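Local structure of proteasome assembly chaperone family protein (Thermoplasma acidophilum, 3GAA) at residues A[68-72]-A[73-77]; A[229-232]-A[233-237]. The protein is of unknown function but belongs to the PAC2 family, which includes proteasome assembly chaperones, and may act in proteasome assembly. All blocks are in the same frame, centred on the assembly; numbering follows the deposited sequence.

Contact 1. Residues A[68-72]-A[73-77]; sequences AVFVG and GKLRH
V69 and R76 form an antiparallel hydrogen-bonded pair, V69 N to R76 O at 2.9 Å and R76 N to V69 O at 2.8 Å, and beyond this single bridge the chain reverses through G72 and G73. Both glycines have positive phi, which suits residues without a side chain. The turn lets G73 CA sit over one face of the F70 ring, a CH-pi contact 3.7 Å from the centroid, while the backbone of L75 passes the ring's edge and its CB packs 3.9 Å from F70 CD1. R76 folds back over V69: CG2 of V69 stands above the centre of the guanidinium, and bends at chi2 and chi3 (77° and -149°) bring the group there. NE of R76 donates to K74 O at 3.0 Å, within the guanidinium plane but from above the carbonyl plane; NH2 is taken by a salt bridge to E95. A long aliphatic arm with a planar cation suits position 76, and a beta-branched valine gives it a methyl to lie on. V69 and V71 pack on helix 219-243, F70 and L75 meet A143 of the second subunit, and A68 and V69 pair with a strand of that subunit, carrying the sheet across the interface.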
# COMPACT_ATOMS: atom_id res chain seq x y z
N ALA A 68 30.79 0.02 -15.22
CA ALA A 68 30.72 -0.88 -16.39
C ALA A 68 32.10 -1.48 -16.65
O ALA A 68 33.11 -0.79 -16.47
CB ALA A 68 30.21 -0.15 -17.60
N VAL A 69 32.16 -2.76 -17.04
CA VAL A 69 33.44 -3.35 -17.45
C VAL A 69 33.65 -3.29 -18.96
O VAL A 69 32.76 -3.56 -19.74
CB VAL A 69 33.70 -4.75 -16.88
CG1 VAL A 69 32.45 -5.36 -16.35
CG2 VAL A 69 34.34 -5.62 -17.91
N PHE A 70 34.84 -2.87 -19.36
CA PHE A 70 35.18 -2.71 -20.76
C PHE A 70 36.57 -3.28 -21.02
O PHE A 70 37.26 -2.83 -21.93
CB PHE A 70 35.14 -1.24 -21.11
CG PHE A 70 35.30 -0.95 -22.57
CD1 PHE A 70 34.44 -1.50 -23.50
CD2 PHE A 70 36.30 -0.06 -23.02
CE1 PHE A 70 34.58 -1.20 -24.88
CE2 PHE A 70 36.45 0.24 -24.38
CZ PHE A 70 35.59 -0.33 -25.31
N VAL A 71 37.00 -4.28 -20.25
CA VAL A 71 38.33 -4.84 -20.42
C VAL A 71 38.27 -5.66 -21.67
O VAL A 71 37.25 -6.30 -21.96
CB VAL A 71 38.81 -5.68 -19.22
CG1 VAL A 71 38.11 -7.04 -19.18
CG2 VAL A 71 40.36 -5.82 -19.25
N GLY A 72 39.36 -5.62 -22.43
CA GLY A 72 39.40 -6.17 -23.77
C GLY A 72 38.35 -5.58 -24.71
O GLY A 72 37.85 -6.29 -25.59
N GLY A 73 37.99 -4.30 -24.55
CA GLY A 73 37.00 -3.67 -25.43
C GLY A 73 35.66 -4.39 -25.59
O GLY A 73 34.99 -4.24 -26.62
N LYS A 74 35.24 -5.15 -24.58
CA LYS A 74 33.93 -5.76 -24.61
C LYS A 74 33.14 -5.05 -23.52
O LYS A 74 33.39 -5.25 -22.34
CB LYS A 74 34.00 -7.29 -24.36
CG LYS A 74 35.34 -7.95 -24.86
CD LYS A 74 35.46 -9.51 -24.60
CE LYS A 74 35.43 -9.93 -23.07
NZ LYS A 74 36.74 -9.72 -22.28
N LEU A 75 32.22 -4.19 -23.90
CA LEU A 75 31.39 -3.54 -22.88
C LEU A 75 30.41 -4.53 -22.22
O LEU A 75 29.66 -5.22 -22.88
CB LEU A 75 30.63 -2.38 -23.50
CG LEU A 75 29.93 -1.41 -22.55
CD1 LEU A 75 30.99 -0.79 -21.62
CD2 LEU A 75 29.16 -0.34 -23.33
N ARG A 76 30.43 -4.64 -20.90
CA ARG A 76 29.34 -5.31 -20.23
C ARG A 76 29.08 -4.89 -18.80
O ARG A 76 29.93 -4.34 -18.10
CB ARG A 76 29.44 -6.83 -20.24
CG ARG A 76 30.70 -7.44 -20.62
CD ARG A 76 31.73 -7.41 -19.57
NE ARG A 76 33.02 -7.34 -20.25
CZ ARG A 76 34.15 -7.91 -19.87
NH1 ARG A 76 35.23 -7.69 -20.62
NH2 ARG A 76 34.24 -8.65 -18.77
N HIS A 77 27.87 -5.21 -18.40
CA HIS A 77 27.48 -5.03 -17.03
C HIS A 77 28.21 -6.07 -16.16
O HIS A 77 28.37 -7.23 -16.55
CB HIS A 77 25.96 -5.21 -17.00
CG HIS A 77 25.34 -4.91 -15.69
ND1 HIS A 77 25.37 -5.79 -14.63
CD2 HIS A 77 24.63 -3.84 -15.27
CE1 HIS A 77 24.70 -5.28 -13.62
NE2 HIS A 77 24.23 -4.10 -13.99

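Contact 2. Residues A[229-232]-A[233-237]; sequences QIKK and IEEQY
E234 swings its CG anti to the carbonyl carbon (chi1 -76°) and runs extended from there, which carries the carboxylate back along the helix to I230, one turn earlier; E235 does likewise (chi1 -70°) and reaches K231. The methyl CG2 of I230 approaches E234 OE1 to 3.4 Å, the two side chains crossing at a slant, an apolar branch against a carboxylate that touches it without a polar bond. K231, bent at chi2 and chi4, lays its CD 3.5 Å from E235 OE2, so carbon chain and carboxylate do the touching. Its NZ stays 4.7 Å from that oxygen, where the opposite charges probably still attract, a common use of lysine and glutamate four residues apart on an open helix face. Backbone bonds hold the spacing: E234 N to I230 O at 2.9 Å is nearly straight (171°), and K231 O and K232 O accept from E235 N and Q236 N. E234 also touches P38. With an alanine here instead of E234, the carboxylate and CG are gone, and I230 CG2 would probably lose its neighbour and P38 its contact on this side chain. I230 also packs on V41 and L42 of helix 39-51, whereas buried I233 meets V71 and, with K232, A162 of the second subunit, whose backbone N bonds Q236 OE1. The segment belongs to helix 219-243, predicted as coiled coil.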
# COMPACT_ATOMS: atom_id res chain seq x y z
N GLN A 229 43.32 -9.90 -17.98
CA GLN A 229 42.11 -9.06 -17.97
C GLN A 229 41.54 -8.79 -16.58
O GLN A 229 41.38 -7.65 -16.20
CB GLN A 229 41.04 -9.67 -18.85
CG GLN A 229 41.43 -9.76 -20.31
CD GLN A 229 40.25 -10.05 -21.17
OE1 GLN A 229 39.16 -10.39 -20.65
NE2 GLN A 229 40.42 -9.90 -22.48
N ILE A 230 41.26 -9.84 -15.83
CA ILE A 230 40.74 -9.70 -14.48
C ILE A 230 41.65 -8.86 -13.56
O ILE A 230 41.17 -8.10 -12.73
CB ILE A 230 40.56 -11.08 -13.82
CG1 ILE A 230 39.13 -11.55 -13.94
CG2 ILE A 230 40.94 -11.02 -12.34
CD1 ILE A 230 38.58 -11.54 -15.36
N LYS A 231 42.96 -9.04 -13.71
CA LYS A 231 43.96 -8.33 -12.93
C LYS A 231 43.87 -6.84 -13.21
O LYS A 231 43.92 -6.05 -12.30
CB LYS A 231 45.34 -8.84 -13.32
CG LYS A 231 46.32 -9.02 -12.20
CD LYS A 231 47.34 -7.88 -12.12
CE LYS A 231 48.70 -8.31 -11.50
NZ LYS A 231 49.72 -8.75 -12.53
N LYS A 232 43.73 -6.47 -14.47
CA LYS A 232 43.57 -5.07 -14.84
C LYS A 232 42.39 -4.43 -14.12
O LYS A 232 42.38 -3.25 -13.77
CB LYS A 232 43.31 -4.95 -16.34
CG LYS A 232 44.51 -5.09 -17.24
CD LYS A 232 44.25 -4.28 -18.53
CE LYS A 232 44.92 -4.86 -19.76
NZ LYS A 232 46.41 -4.87 -19.60
N ILE A 233 41.36 -5.20 -13.91
CA ILE A 233 40.20 -4.64 -13.33
C ILE A 233 40.20 -4.65 -11.79
O ILE A 233 39.68 -3.73 -11.15
CB ILE A 233 38.95 -5.37 -13.85
CG1 ILE A 233 38.78 -5.15 -15.35
CG2 ILE A 233 37.71 -4.91 -13.10
CD1 ILE A 233 37.74 -6.04 -15.99
N GLU A 234 40.76 -5.72 -11.21
CA GLU A 234 41.02 -5.75 -9.79
C GLU A 234 41.71 -4.41 -9.52
O GLU A 234 41.27 -3.63 -8.69
CB GLU A 234 41.89 -7.01 -9.37
CG GLU A 234 41.11 -8.46 -9.32
CD GLU A 234 42.00 -9.83 -9.14
OE1 GLU A 234 43.06 -10.05 -9.84
OE2 GLU A 234 41.56 -10.71 -8.31
N GLU A 235 42.72 -4.09 -10.32
CA GLU A 235 43.59 -2.95 -10.08
C GLU A 235 43.01 -1.60 -10.31
O GLU A 235 43.29 -0.68 -9.54
CB GLU A 235 44.87 -3.06 -10.89
CG GLU A 235 45.71 -4.18 -10.34
CD GLU A 235 46.95 -4.47 -11.14
OE1 GLU A 235 46.94 -4.30 -12.41
OE2 GLU A 235 47.94 -4.89 -10.48
N GLN A 236 42.25 -1.41 -11.37
CA GLN A 236 41.65 -0.10 -11.55
C GLN A 236 40.49 0.06 -10.59
O GLN A 236 40.12 1.16 -10.22
CB GLN A 236 41.24 0.09 -12.99
CG GLN A 236 42.39 0.03 -13.97
CD GLN A 236 41.93 0.17 -15.41
OE1 GLN A 236 40.88 0.80 -15.68
NE2 GLN A 236 42.71 -0.43 -16.35
N TYR A 237 39.93 -1.03 -10.12
CA TYR A 237 38.85 -0.89 -9.16
C TYR A 237 39.39 -0.47 -7.79
O TYR A 237 38.75 0.31 -7.09
CB TYR A 237 37.98 -2.15 -9.07
CG TYR A 237 36.76 -1.93 -8.20
CD1 TYR A 237 35.71 -1.15 -8.66
CD2 TYR A 237 36.69 -2.45 -6.92
CE1 TYR A 237 34.59 -0.92 -7.87
CE2 TYR A 237 35.61 -2.22 -6.11
CZ TYR A 237 34.55 -1.45 -6.58
OH TYR A 237 33.46 -1.21 -5.78

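Contact 1 is a hairpin turn and contact 2 a length of helix, far apart in sequence, yet their centres lie about 12 Å apart and they touch directly, and both face the second subunit. The end of I233 is wedged against the hairpin's valines, its CD1 3.4 Å from V71 CG1 and 3.9 Å from V69 CG2, so branched apolar residues suit both sides. Beside this, V71 CG2 meets Q229 O at 3.7 Å, and K74 NZ lies 3.0 Å from Q229 OE1. Through these touches residues 68-77 and 229-237 join the turn to the C-terminal helix.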